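Local coordinates for protein rhamnonate dehydratase (PDB 3FXG) that probably catalyses the magnesium-dependent dehydration of L-rhamnonate to 2-keto-3-deoxy-L-rhamnonate, as a member of the enolase superfamily, at residues G34-D39 / T169-T174; G183-L188 / F343-A348; Y330-Q335 / D366-T371; L347-D352 / V356-G361. All blocks are in the same frame, centred on the assembly; numbering follows the deposited sequence.

Overall arrangement
From the N terminus, the chain first meets itself in interaction 1, where the short helix 36-39 packs, through Trp-36, on the chain just after strand 163-169 and closes a loop with 129 residues between its segments. Interaction 2 then opens on strand 184-187 and closes on strand 344-347, with 154 residues between its segments, across the barrel interior beside the magnesium. Before it closes, interaction 3 opens on helix 329-335, so the two cross; interaction 3 ends on loop 366-371. Interaction 4 is nested inside it, a small loop starting where strand 344-347 stops and sharing Leu-347 and Ala-348 with interaction 2. Interactions 1, 2 and 4 meet around the end of that strand.

Interaction 1: residues G34-D39 / T169-T174; sequences GHWLID and TGPEPT
Next to Trp-36, whose indole packs against Pro-171, the carbonyl O of His-35 is gripped by two backbone N-H groups, Ile-38 N at 3.0 Å and Asp-39 N at 2.9 Å. These bonds wind the short helix that carries Trp-36. His-35 is also its N-cap: its imidazole folds back so that ND1 accepts from Leu-37 N at 3.2 Å, with an N-H...N angle of 167°. The contact itself is made by the indole. Its CG sits between the backbone N and the carbonyl carbon (chi1 71°), which swings the rings out toward the chain at 169-171. Over one face lie Pro-171 and Gly-170. Pro-171 CD stands 3.5 Å from the centroid of the five-membered ring of Trp-36, 16° off the ring normal, a close CH-pi contact. Gly-170 CA does the same for the six-membered ring of Trp-36 at 4.0 Å, nearer its rim. Thr-169 O approaches Trp-36 CZ2 obliquely at 3.7 Å. The ring thus lies between the backbone bend at Gly-170 and Pro-171 and, on the opposite face, Leu-37 CG, which is offset toward the rim. Its rotation is fixed further by a hydrogen bond from NE1 to Ala-348 O, just after strand 344-347. Thr-169 ends strand 163-169, and its side chain is about 6 Å from the bound magnesium ion. A segment from the N-terminal part of the chain packed over the ends of the barrel strands, close to the metal, is characteristic of the enolase superfamily.

Interaction 2: residues G183-L188 / F343-A348; sequences GGKVPL and FQEYLA
A single salt bridge carries the electrostatic part of this contact: Lys-185 NZ donates to Glu-345 OE2 at 2.9 Å. The ammonium group comes in from above the carboxylate plane, 59° out of it, and Lys-185 CE follows at 3.4 Å from Glu-345 OE2. The two side chains meet at about a right angle. Lys-185 has its CG anti to the backbone N but bends at chi3 (66°), whereas Glu-345 runs out extended beyond its CG, and the reach of both closes a gap of 9.1 Å between Lys-185 CA and Glu-345 CA. Lys-185 NZ also forms a salt bridge with Glu-248, a ligand of the magnesium ion, and a hydrogen bond with Tyr-167 OH; the side chain of Lys-185 lies about 4 Å from the metal.

Strand 163-169, the first of the TIM barrel, is flanked by the second (184-187) and the last (344-347), both parallel to it, which closes the barrel. The bridge thus spans the strand between them. Active sites of this superfamily lie at the C-terminal ends of the barrel strands, under the capping domain, and the magnesium ion with its ligand Glu-248 places the bridge there.

Further hydrogen bonds hold the carboxylate: Glu-345 OE2 takes a second one from Thr-169 OG1, and Glu-345 OE1 accepts from Ala-326 N. In van der Waals packing, Lys-185 rests on Thr-169.

Interaction 3: residues Y330-Q335 / D366-T371; sequences YSYHFQ and DEPIPT
Helix 329-335 faces an irregular loop at 366-371, with Tyr-332 CA and Pro-368 CA 9.4 Å apart, so side chains and a water have to fill the distance. Tyr-332 does the reaching: its CG lies anti to the carbonyl carbon (chi1 -53°), which extends the phenol toward the loop. The CD2-CE2 side of the phenol meets Pro-368 obliquely, CD2 of Tyr-332 resting 4.1 Å from Pro-368 CG and CE2 of Tyr-332 coming within 3.6 Å of Pro-368 O. Farther along, the hydroxyl end of Tyr-332 lies beside the ring of Pro-370, the centre of an inverse gamma turn. Strand 344-347 and Leu-375 pack against the same tyrosine, placing this joint beside the last barrel strand, 344-347, and the antiparallel strand 374-376.

A water in the plane of the phenol does the polar work. Tyr-332 OH donates to it at 2.5 Å. The water passes its own hydrogens to Glu-367 OE2 at 2.8 Å and to Pro-368 O at 2.6 Å. The proton order is therefore set, running from phenol to water to loop, which is consistent with a charged Glu-367 carboxylate that orients one of the water's hydrogens toward it.

Interaction 4: residues L347-D352 / V356-G361; sequences LANSPD and VLPVFG
The amide of Asn-349 meets the backbone of Leu-357 in the irregular connection that follows barrel strand 344-347, where the chain doubles back on itself near the surface and brings Asn-349 CA within 5.7 Å of Leu-357 CA. As modelled, Leu-357 N donates to Asn-349 OD1 over 2.8 Å with an N-H...O angle of 143°; the donor meets the amide oxygen at a C=O...N angle of 122°, tilted from the carbonyl plane. A chi1 of 59° folds the amide of Asn-349 back over its own backbone, on the side of the opposing chain. Several atoms of that amide lie implausibly close to Leu-357, however, so the detail of this bond is doubtful along with the placement of the group. Alongside, the apolar contact is lighter: Leu-357 CD1 rests 4.0 Å from Ser-350 CA and beside its CB.

Around this pair, the short link between the segments is tied down by its own polar groups. Ser-350 OG bonds to Ser-355 O, and Asp-352 OD1 accepts from Lys-354 N. Tyr-346 OH, from the barrel strand, reaches Leu-357 O. Beyond it, residues 358-361 form a type I beta turn, whose two central N-H groups, of Val-359 and Phe-360, are both taken by the carboxylate of Glu-367. Within the same turn, Val-359 CG2 stands 3.3 Å above the plane of the Phe-360 ring, over its centre.

Interaction 1: residues G34-D39 / T169-T174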
loop_
_atom_site.group_PDB
_atom_site.type_symbol
_atom_site.label_atom_id
_atom_site.label_comp_id
_atom_site.label_asym_id
_atom_site.label_seq_id
_atom_site.Cartn_x
_atom_site.Cartn_y
_atom_site.Cartn_z
ATOM N N GLY A 34 51.068 1.107 -1.524
ATOM C CA GLY A 34 51.222 2.546 -1.403
ATOM C C GLY A 34 50.109 3.306 -2.099
ATOM O O GLY A 34 49.812 4.450 -1.752
ATOM N N HIS A 35 49.491 2.667 -3.087
ATOM C CA HIS A 35 48.402 3.279 -3.838
ATOM C C HIS A 35 47.249 3.545 -2.873
ATOM O O HIS A 35 46.874 2.670 -2.084
ATOM C CB HIS A 35 47.953 2.332 -4.950
ATOM C CG HIS A 35 47.253 3.011 -6.085
ATOM N ND1 HIS A 35 46.099 3.747 -5.919
ATOM C CD2 HIS A 35 47.532 3.043 -7.411
ATOM C CE1 HIS A 35 45.696 4.200 -7.093
ATOM N NE2 HIS A 35 46.548 3.787 -8.015
ATOM N N TRP A 36 46.692 4.751 -2.931
ATOM C CA TRP A 36 45.593 5.118 -2.045
ATOM C C TRP A 36 44.418 4.151 -2.161
ATOM O O TRP A 36 43.642 3.990 -1.219
ATOM C CB TRP A 36 45.103 6.542 -2.347
ATOM C CG TRP A 36 44.372 6.679 -3.650
ATOM C CD1 TRP A 36 44.916 6.942 -4.875
ATOM C CD2 TRP A 36 42.961 6.533 -3.860
ATOM N NE1 TRP A 36 43.931 6.968 -5.835
ATOM C CE2 TRP A 36 42.723 6.718 -5.240
ATOM C CE3 TRP A 36 41.874 6.260 -3.015
ATOM C CZ2 TRP A 36 41.440 6.639 -5.799
ATOM C CZ3 TRP A 36 40.597 6.180 -3.572
ATOM C CH2 TRP A 36 40.394 6.370 -4.953
ATOM N N LEU A 37 44.292 3.507 -3.316
ATOM C CA LEU A 37 43.201 2.569 -3.545
ATOM C C LEU A 37 43.215 1.385 -2.591
ATOM O O LEU A 37 42.176 0.762 -2.355
ATOM C CB LEU A 37 43.233 2.058 -4.989
ATOM C CG LEU A 37 42.583 2.953 -6.048
ATOM C CD1 LEU A 37 42.829 2.373 -7.433
ATOM C CD2 LEU A 37 41.088 3.060 -5.772
ATOM N N ILE A 38 44.383 1.076 -2.035
ATOM C CA ILE A 38 44.498 -0.057 -1.126
ATOM C C ILE A 38 45.158 0.239 0.219
ATOM O O ILE A 38 44.976 -0.520 1.171
ATOM C CB ILE A 38 45.285 -1.213 -1.784
ATOM C CG1 ILE A 38 46.681 -0.724 -2.186
ATOM C CG2 ILE A 38 44.530 -1.738 -2.999
ATOM C CD1 ILE A 38 47.574 -1.806 -2.774
ATOM N N ASP A 39 45.907 1.334 0.313
ATOM C CA ASP A 39 46.604 1.642 1.559
ATOM C C ASP A 39 46.188 2.879 2.353
ATOM O O ASP A 39 46.823 3.215 3.354
ATOM C CB ASP A 39 48.109 1.684 1.288
ATOM C CG ASP A 39 48.690 0.301 1.073
ATOM O OD1 ASP A 39 49.799 0.191 0.512
ATOM O OD2 ASP A 39 48.034 -0.683 1.477
ATOM N N THR A 169 37.386 10.715 -8.811
ATOM C CA THR A 169 37.306 9.954 -7.566
ATOM C C THR A 169 38.717 9.763 -7.022
ATOM O O THR A 169 39.577 9.186 -7.689
ATOM C CB THR A 169 36.666 8.567 -7.784
ATOM O OG1 THR A 169 35.360 8.731 -8.349
ATOM C CG2 THR A 169 36.552 7.816 -6.464
ATOM N N GLY A 170 38.950 10.259 -5.813
ATOM C CA GLY A 170 40.266 10.138 -5.213
ATOM C C GLY A 170 40.382 10.906 -3.911
ATOM O O GLY A 170 39.467 11.631 -3.528
ATOM N N PRO A 171 41.516 10.781 -3.212
ATOM C CA PRO A 171 41.737 11.467 -1.938
ATOM C C PRO A 171 42.053 12.959 -2.008
ATOM O O PRO A 171 42.085 13.630 -0.976
ATOM C CB PRO A 171 42.884 10.671 -1.330
ATOM C CG PRO A 171 43.707 10.356 -2.528
ATOM C CD PRO A 171 42.663 9.916 -3.544
ATOM N N GLU A 172 42.277 13.487 -3.205
ATOM C CA GLU A 172 42.618 14.904 -3.330
ATOM C C GLU A 172 41.679 15.706 -4.230
ATOM O O GLU A 172 41.992 15.968 -5.389
ATOM C CB GLU A 172 44.054 15.044 -3.847
ATOM C CG GLU A 172 45.122 14.384 -2.973
ATOM C CD GLU A 172 45.293 15.065 -1.626
ATOM O OE1 GLU A 172 44.939 16.256 -1.504
ATOM O OE2 GLU A 172 45.800 14.413 -0.689
ATOM N N PRO A 173 40.519 16.122 -3.701
ATOM C CA PRO A 173 39.577 16.898 -4.512
ATOM C C PRO A 173 40.128 18.227 -5.032
ATOM O O PRO A 173 39.640 18.739 -6.036
ATOM C CB PRO A 173 38.374 17.069 -3.584
ATOM C CG PRO A 173 38.977 17.011 -2.221
ATOM C CD PRO A 173 39.986 15.900 -2.346
ATOM N N THR A 174 41.132 18.794 -4.361
ATOM C CA THR A 174 41.710 20.054 -4.836
ATOM C C THR A 174 42.414 19.806 -6.168
ATOM O O THR A 174 42.474 20.687 -7.023
ATOM C CB THR A 174 42.734 20.665 -3.833
ATOM O OG1 THR A 174 43.732 19.694 -3.502
ATOM C CG2 THR A 174 42.032 21.138 -2.562
#

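Interaction 2: residues G183-L188 / F343-A348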
loop_
_atom_site.group_PDB
_atom_site.type_symbol
_atom_site.label_atom_id
_atom_site.label_comp_id
_atom_site.label_asym_id
_atom_site.label_seq_id
_atom_site.Cartn_x
_atom_site.Cartn_y
_atom_site.Cartn_z
ATOM N N GLY A 183 33.741 17.822 -10.401
ATOM C CA GLY A 183 33.518 17.497 -9.003
ATOM C C GLY A 183 34.517 16.474 -8.495
ATOM O O GLY A 183 35.244 15.854 -9.280
ATOM N N GLY A 184 34.561 16.295 -7.180
ATOM C CA GLY A 184 35.481 15.332 -6.602
ATOM C C GLY A 184 34.789 14.390 -5.638
ATOM O O GLY A 184 34.031 14.835 -4.782
ATOM N N LYS A 185 35.037 13.089 -5.777
ATOM C CA LYS A 185 34.433 12.098 -4.887
ATOM C C LYS A 185 35.517 11.486 -4.009
ATOM O O LYS A 185 36.473 10.895 -4.511
ATOM C CB LYS A 185 33.738 10.990 -5.686
ATOM C CG LYS A 185 32.939 10.016 -4.817
ATOM C CD LYS A 185 32.078 9.061 -5.659
ATOM C CE LYS A 185 32.931 8.111 -6.485
ATOM N NZ LYS A 185 32.101 7.229 -7.362
ATOM N N VAL A 186 35.358 11.627 -2.698
ATOM C CA VAL A 186 36.335 11.109 -1.751
ATOM C C VAL A 186 35.849 9.854 -1.026
ATOM O O VAL A 186 34.648 9.647 -0.850
ATOM C CB VAL A 186 36.700 12.192 -0.701
ATOM C CG1 VAL A 186 37.301 13.408 -1.398
ATOM C CG2 VAL A 186 35.465 12.604 0.078
ATOM N N PRO A 187 36.782 8.988 -0.613
ATOM C CA PRO A 187 36.397 7.764 0.094
ATOM C C PRO A 187 36.233 8.009 1.598
ATOM O O PRO A 187 37.091 8.627 2.232
ATOM C CB PRO A 187 37.544 6.810 -0.229
ATOM C CG PRO A 187 38.726 7.730 -0.285
ATOM C CD PRO A 187 38.203 8.953 -1.009
ATOM N N LEU A 188 35.117 7.541 2.153
ATOM C CA LEU A 188 34.837 7.689 3.579
ATOM C C LEU A 188 35.856 6.823 4.312
ATOM O O LEU A 188 35.978 5.633 4.034
ATOM C CB LEU A 188 33.422 7.205 3.895
ATOM C CG LEU A 188 32.914 7.495 5.307
ATOM C CD1 LEU A 188 32.599 8.979 5.431
ATOM C CD2 LEU A 188 31.667 6.669 5.583
ATOM N N PHE A 343 27.269 12.198 -17.306
ATOM C CA PHE A 343 28.697 12.393 -17.132
ATOM C C PHE A 343 29.402 11.095 -16.820
ATOM O O PHE A 343 28.786 10.030 -16.793
ATOM C CB PHE A 343 28.960 13.436 -16.044
ATOM C CG PHE A 343 28.108 13.263 -14.818
ATOM C CD1 PHE A 343 28.420 12.300 -13.866
ATOM C CD2 PHE A 343 26.982 14.056 -14.626
ATOM C CE1 PHE A 343 27.618 12.128 -12.735
ATOM C CE2 PHE A 343 26.173 13.891 -13.499
ATOM C CZ PHE A 343 26.496 12.921 -12.554
ATOM N N GLN A 344 30.700 11.192 -16.570
ATOM C CA GLN A 344 31.509 10.016 -16.322
ATOM C C GLN A 344 32.432 10.127 -15.120
ATOM O O GLN A 344 32.860 11.214 -14.739
ATOM C CB GLN A 344 32.346 9.732 -17.573
ATOM C CG GLN A 344 33.400 8.675 -17.381
ATOM C CD GLN A 344 32.924 7.304 -17.774
ATOM O OE1 GLN A 344 33.428 6.300 -17.278
ATOM N NE2 GLN A 344 31.963 7.250 -18.684
ATOM N N GLU A 345 32.741 8.979 -14.531
ATOM C CA GLU A 345 33.643 8.932 -13.397
ATOM C C GLU A 345 35.035 8.527 -13.863
ATOM O O GLU A 345 35.186 7.738 -14.797
ATOM C CB GLU A 345 33.175 7.905 -12.366
ATOM C CG GLU A 345 34.269 7.527 -11.368
ATOM C CD GLU A 345 33.857 6.442 -10.390
ATOM O OE1 GLU A 345 33.221 5.459 -10.822
ATOM O OE2 GLU A 345 34.187 6.565 -9.188
ATOM N N TYR A 346 36.047 9.092 -13.224
ATOM C CA TYR A 346 37.416 8.709 -13.514
ATOM C C TYR A 346 38.042 8.447 -12.160
ATOM O O TYR A 346 38.115 9.342 -11.317
ATOM C CB TYR A 346 38.208 9.797 -14.230
ATOM C CG TYR A 346 39.427 9.199 -14.892
ATOM C CD1 TYR A 346 39.309 8.512 -16.100
ATOM C CD2 TYR A 346 40.677 9.240 -14.276
ATOM C CE1 TYR A 346 40.399 7.877 -16.683
ATOM C CE2 TYR A 346 41.783 8.602 -14.848
ATOM C CZ TYR A 346 41.631 7.924 -16.055
ATOM O OH TYR A 346 42.697 7.289 -16.647
ATOM N N LEU A 347 38.460 7.206 -11.949
ATOM C CA LEU A 347 39.072 6.807 -10.694
ATOM C C LEU A 347 40.550 7.164 -10.747
ATOM O O LEU A 347 41.314 6.531 -11.473
ATOM C CB LEU A 347 38.882 5.299 -10.491
ATOM C CG LEU A 347 39.234 4.659 -9.145
ATOM C CD1 LEU A 347 38.763 3.208 -9.143
ATOM C CD2 LEU A 347 40.732 4.736 -8.901
ATOM N N ALA A 348 40.944 8.185 -9.990
ATOM C CA ALA A 348 42.339 8.619 -9.958
ATOM C C ALA A 348 43.226 7.412 -9.680
ATOM O O ALA A 348 43.217 6.860 -8.582
ATOM C CB ALA A 348 42.541 9.676 -8.881
#

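Interaction 3: residues Y330-Q335 / D366-T371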
loop_
_atom_site.group_PDB
_atom_site.type_symbol
_atom_site.label_atom_id
_atom_site.label_comp_id
_atom_site.label_asym_id
_atom_site.label_seq_id
_atom_site.Cartn_x
_atom_site.Cartn_y
_atom_site.Cartn_z
ATOM N N TYR A 330 35.229 1.443 -22.222
ATOM C CA TYR A 330 34.020 0.627 -22.243
ATOM C C TYR A 330 32.846 1.451 -21.729
ATOM O O TYR A 330 31.699 1.233 -22.123
ATOM C CB TYR A 330 34.210 -0.627 -21.388
ATOM C CG TYR A 330 35.423 -1.427 -21.792
ATOM C CD1 TYR A 330 35.664 -1.727 -23.134
ATOM C CD2 TYR A 330 36.348 -1.858 -20.843
ATOM C CE1 TYR A 330 36.798 -2.433 -23.521
ATOM C CE2 TYR A 330 37.487 -2.565 -21.221
ATOM C CZ TYR A 330 37.705 -2.846 -22.561
ATOM O OH TYR A 330 38.836 -3.524 -22.947
ATOM N N SER A 331 33.135 2.400 -20.846
ATOM C CA SER A 331 32.096 3.263 -20.311
ATOM C C SER A 331 31.993 4.554 -21.121
ATOM O O SER A 331 30.904 5.099 -21.285
ATOM C CB SER A 331 32.365 3.579 -18.836
ATOM O OG SER A 331 33.693 4.029 -18.643
ATOM N N TYR A 332 33.116 5.038 -21.650
ATOM C CA TYR A 332 33.086 6.270 -22.435
ATOM C C TYR A 332 32.166 6.137 -23.644
ATOM O O TYR A 332 31.342 7.012 -23.904
ATOM C CB TYR A 332 34.493 6.658 -22.918
ATOM C CG TYR A 332 35.530 6.730 -21.820
ATOM C CD1 TYR A 332 35.154 6.916 -20.489
ATOM C CD2 TYR A 332 36.891 6.607 -22.109
ATOM C CE1 TYR A 332 36.100 6.974 -19.476
ATOM C CE2 TYR A 332 37.848 6.666 -21.099
ATOM C CZ TYR A 332 37.442 6.847 -19.787
ATOM O OH TYR A 332 38.371 6.889 -18.775
ATOM N N HIS A 333 32.304 5.038 -24.379
ATOM C CA HIS A 333 31.480 4.830 -25.562
ATOM C C HIS A 333 30.003 4.736 -25.211
ATOM O O HIS A 333 29.142 5.119 -26.001
ATOM C CB HIS A 333 31.924 3.571 -26.311
ATOM C CG HIS A 333 33.136 3.774 -27.169
ATOM N ND1 HIS A 333 34.402 3.943 -26.648
ATOM C CD2 HIS A 333 33.275 3.822 -28.515
ATOM C CE1 HIS A 333 35.269 4.081 -27.637
ATOM N NE2 HIS A 333 34.611 4.011 -28.779
ATOM N N PHE A 334 29.717 4.230 -24.019
ATOM C CA PHE A 334 28.340 4.104 -23.573
ATOM C C PHE A 334 27.783 5.461 -23.147
ATOM O O PHE A 334 26.722 5.877 -23.613
ATOM C CB PHE A 334 28.256 3.121 -22.404
ATOM C CG PHE A 334 26.886 3.013 -21.810
ATOM C CD1 PHE A 334 25.866 2.367 -22.494
ATOM C CD2 PHE A 334 26.609 3.587 -20.573
ATOM C CE1 PHE A 334 24.583 2.297 -21.957
ATOM C CE2 PHE A 334 25.329 3.522 -20.029
ATOM C CZ PHE A 334 24.317 2.876 -20.724
ATOM N N GLN A 335 28.502 6.150 -22.264
ATOM C CA GLN A 335 28.065 7.452 -21.763
ATOM C C GLN A 335 27.818 8.506 -22.829
ATOM O O GLN A 335 26.923 9.339 -22.696
ATOM C CB GLN A 335 29.084 8.021 -20.767
ATOM C CG GLN A 335 29.094 7.351 -19.409
ATOM C CD GLN A 335 27.697 7.121 -18.867
ATOM O OE1 GLN A 335 26.993 6.220 -19.319
ATOM N NE2 GLN A 335 27.286 7.938 -17.900
ATOM N N ASP A 366 47.312 3.499 -26.144
ATOM C CA ASP A 366 46.555 4.686 -26.530
ATOM C C ASP A 366 45.226 4.916 -25.810
ATOM O O ASP A 366 44.260 5.377 -26.420
ATOM C CB ASP A 366 46.294 4.638 -28.035
ATOM C CG ASP A 366 45.713 3.310 -28.479
ATOM O OD1 ASP A 366 45.353 2.491 -27.601
ATOM O OD2 ASP A 366 45.614 3.083 -29.704
ATOM N N GLU A 367 45.171 4.610 -24.521
ATOM C CA GLU A 367 43.938 4.815 -23.775
ATOM C C GLU A 367 43.673 6.318 -23.670
ATOM O O GLU A 367 44.549 7.078 -23.264
ATOM C CB GLU A 367 44.067 4.218 -22.371
ATOM C CG GLU A 367 42.771 4.183 -21.573
ATOM C CD GLU A 367 42.990 3.788 -20.119
ATOM O OE1 GLU A 367 43.622 2.739 -19.867
ATOM O OE2 GLU A 367 42.524 4.528 -19.229
ATOM N N PRO A 368 42.472 6.772 -24.068
ATOM C CA PRO A 368 42.165 8.203 -23.979
ATOM C C PRO A 368 41.964 8.558 -22.505
ATOM O O PRO A 368 41.186 7.907 -21.810
ATOM C CB PRO A 368 40.883 8.330 -24.797
ATOM C CG PRO A 368 40.210 7.010 -24.560
ATOM C CD PRO A 368 41.360 6.031 -24.686
ATOM N N ILE A 369 42.669 9.577 -22.028
ATOM C CA ILE A 369 42.571 9.968 -20.623
ATOM C C ILE A 369 42.104 11.409 -20.435
ATOM O O ILE A 369 42.556 12.314 -21.129
ATOM C CB ILE A 369 43.933 9.767 -19.921
ATOM C CG1 ILE A 369 44.309 8.285 -19.961
ATOM C CG2 ILE A 369 43.867 10.255 -18.479
ATOM C CD1 ILE A 369 45.721 8.000 -19.504
ATOM N N PRO A 370 41.186 11.636 -19.479
ATOM C CA PRO A 370 40.660 12.977 -19.212
ATOM C C PRO A 370 41.587 13.861 -18.384
ATOM O O PRO A 370 41.237 14.285 -17.282
ATOM C CB PRO A 370 39.342 12.682 -18.504
ATOM C CG PRO A 370 39.696 11.499 -17.677
ATOM C CD PRO A 370 40.491 10.634 -18.650
ATOM N N THR A 371 42.768 14.143 -18.924
ATOM C CA THR A 371 43.744 14.990 -18.241
ATOM C C THR A 371 43.192 16.390 -17.957
ATOM O O THR A 371 43.633 17.062 -17.021
ATOM C CB THR A 371 45.036 15.117 -19.083
ATOM O OG1 THR A 371 45.690 13.842 -19.145
ATOM C CG2 THR A 371 45.984 16.123 -18.460
HETATM O O HOH W 1 40.741 6.629 -19.551
#

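Interaction 4: residues L347-D352 / V356-G361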
loop_
_atom_site.group_PDB
_atom_site.type_symbol
_atom_site.label_atom_id
_atom_site.label_comp_id
_atom_site.label_asym_id
_atom_site.label_seq_id
_atom_site.Cartn_x
_atom_site.Cartn_y
_atom_site.Cartn_z
ATOM N N LEU A 347 38.460 7.206 -11.949
ATOM C CA LEU A 347 39.072 6.807 -10.694
ATOM C C LEU A 347 40.550 7.164 -10.747
ATOM O O LEU A 347 41.314 6.531 -11.473
ATOM C CB LEU A 347 38.882 5.299 -10.491
ATOM C CG LEU A 347 39.234 4.659 -9.145
ATOM C CD1 LEU A 347 38.763 3.208 -9.143
ATOM C CD2 LEU A 347 40.732 4.736 -8.901
ATOM N N ALA A 348 40.944 8.185 -9.990
ATOM C CA ALA A 348 42.339 8.619 -9.958
ATOM C C ALA A 348 43.226 7.412 -9.680
ATOM O O ALA A 348 43.217 6.860 -8.582
ATOM C CB ALA A 348 42.541 9.676 -8.881
ATOM N N ASN A 349 43.994 7.006 -10.681
ATOM C CA ASN A 349 44.855 5.846 -10.533
ATOM C C ASN A 349 46.293 6.184 -10.152
ATOM O O ASN A 349 47.158 5.309 -10.134
ATOM C CB ASN A 349 44.816 5.021 -11.815
ATOM C CG ASN A 349 45.255 5.807 -13.015
ATOM O OD1 ASN A 349 44.795 6.929 -13.241
ATOM N ND2 ASN A 349 46.147 5.224 -13.803
ATOM N N SER A 350 46.555 7.452 -9.855
ATOM C CA SER A 350 47.888 7.847 -9.428
ATOM C C SER A 350 47.935 7.490 -7.946
ATOM O O SER A 350 46.959 7.688 -7.225
ATOM C CB SER A 350 48.101 9.350 -9.628
ATOM O OG SER A 350 47.085 10.107 -8.997
ATOM N N PRO A 351 49.065 6.950 -7.471
ATOM C CA PRO A 351 49.186 6.574 -6.058
ATOM C C PRO A 351 48.758 7.632 -5.038
ATOM O O PRO A 351 48.257 7.291 -3.965
ATOM C CB PRO A 351 50.659 6.183 -5.927
ATOM C CG PRO A 351 51.326 6.968 -7.018
ATOM C CD PRO A 351 50.360 6.823 -8.159
ATOM N N ASP A 352 48.947 8.908 -5.368
ATOM C CA ASP A 352 48.566 9.986 -4.456
ATOM C C ASP A 352 47.263 10.674 -4.860
ATOM O O ASP A 352 46.802 11.592 -4.178
ATOM C CB ASP A 352 49.680 11.034 -4.368
ATOM C CG ASP A 352 50.035 11.631 -5.718
ATOM O OD1 ASP A 352 49.268 11.443 -6.686
ATOM O OD2 ASP A 352 51.084 12.303 -5.807
ATOM N N VAL A 356 46.202 12.080 -13.348
ATOM C CA VAL A 356 45.442 11.058 -14.057
ATOM C C VAL A 356 46.353 10.173 -14.898
ATOM O O VAL A 356 47.167 10.664 -15.681
ATOM C CB VAL A 356 44.367 11.692 -14.978
ATOM C CG1 VAL A 356 43.441 12.581 -14.162
ATOM C CG2 VAL A 356 45.026 12.501 -16.076
ATOM N N LEU A 357 46.211 8.865 -14.720
ATOM C CA LEU A 357 46.999 7.886 -15.456
ATOM C C LEU A 357 46.043 6.867 -16.073
ATOM O O LEU A 357 44.883 6.776 -15.668
ATOM C CB LEU A 357 47.983 7.192 -14.511
ATOM C CG LEU A 357 48.999 8.099 -13.808
ATOM C CD1 LEU A 357 49.835 7.277 -12.835
ATOM C CD2 LEU A 357 49.889 8.773 -14.843
ATOM N N PRO A 358 46.510 6.090 -17.063
ATOM C CA PRO A 358 45.662 5.084 -17.718
ATOM C C PRO A 358 44.950 4.181 -16.714
ATOM O O PRO A 358 45.553 3.724 -15.746
ATOM C CB PRO A 358 46.653 4.313 -18.584
ATOM C CG PRO A 358 47.654 5.366 -18.955
ATOM C CD PRO A 358 47.866 6.090 -17.643
ATOM N N VAL A 359 43.666 3.922 -16.950
ATOM C CA VAL A 359 42.891 3.072 -16.052
ATOM C C VAL A 359 43.393 1.632 -16.089
ATOM O O VAL A 359 43.418 0.948 -15.066
ATOM C CB VAL A 359 41.384 3.072 -16.415
ATOM C CG1 VAL A 359 40.847 4.498 -16.437
ATOM C CG2 VAL A 359 41.171 2.401 -17.756
ATOM N N PHE A 360 43.797 1.176 -17.270
ATOM C CA PHE A 360 44.282 -0.190 -17.427
ATOM C C PHE A 360 45.805 -0.278 -17.438
ATOM O O PHE A 360 46.376 -1.277 -17.878
ATOM C CB PHE A 360 43.703 -0.805 -18.706
ATOM C CG PHE A 360 42.198 -0.793 -18.756
ATOM C CD1 PHE A 360 41.447 -1.341 -17.718
ATOM C CD2 PHE A 360 41.528 -0.237 -19.840
ATOM C CE1 PHE A 360 40.051 -1.335 -17.759
ATOM C CE2 PHE A 360 40.131 -0.223 -19.892
ATOM C CZ PHE A 360 39.392 -0.774 -18.849
ATOM N N GLY A 361 46.462 0.770 -16.949
ATOM C CA GLY A 361 47.914 0.772 -16.895
ATOM C C GLY A 361 48.618 0.695 -18.237
ATOM O O GLY A 361 48.189 1.320 -19.207
#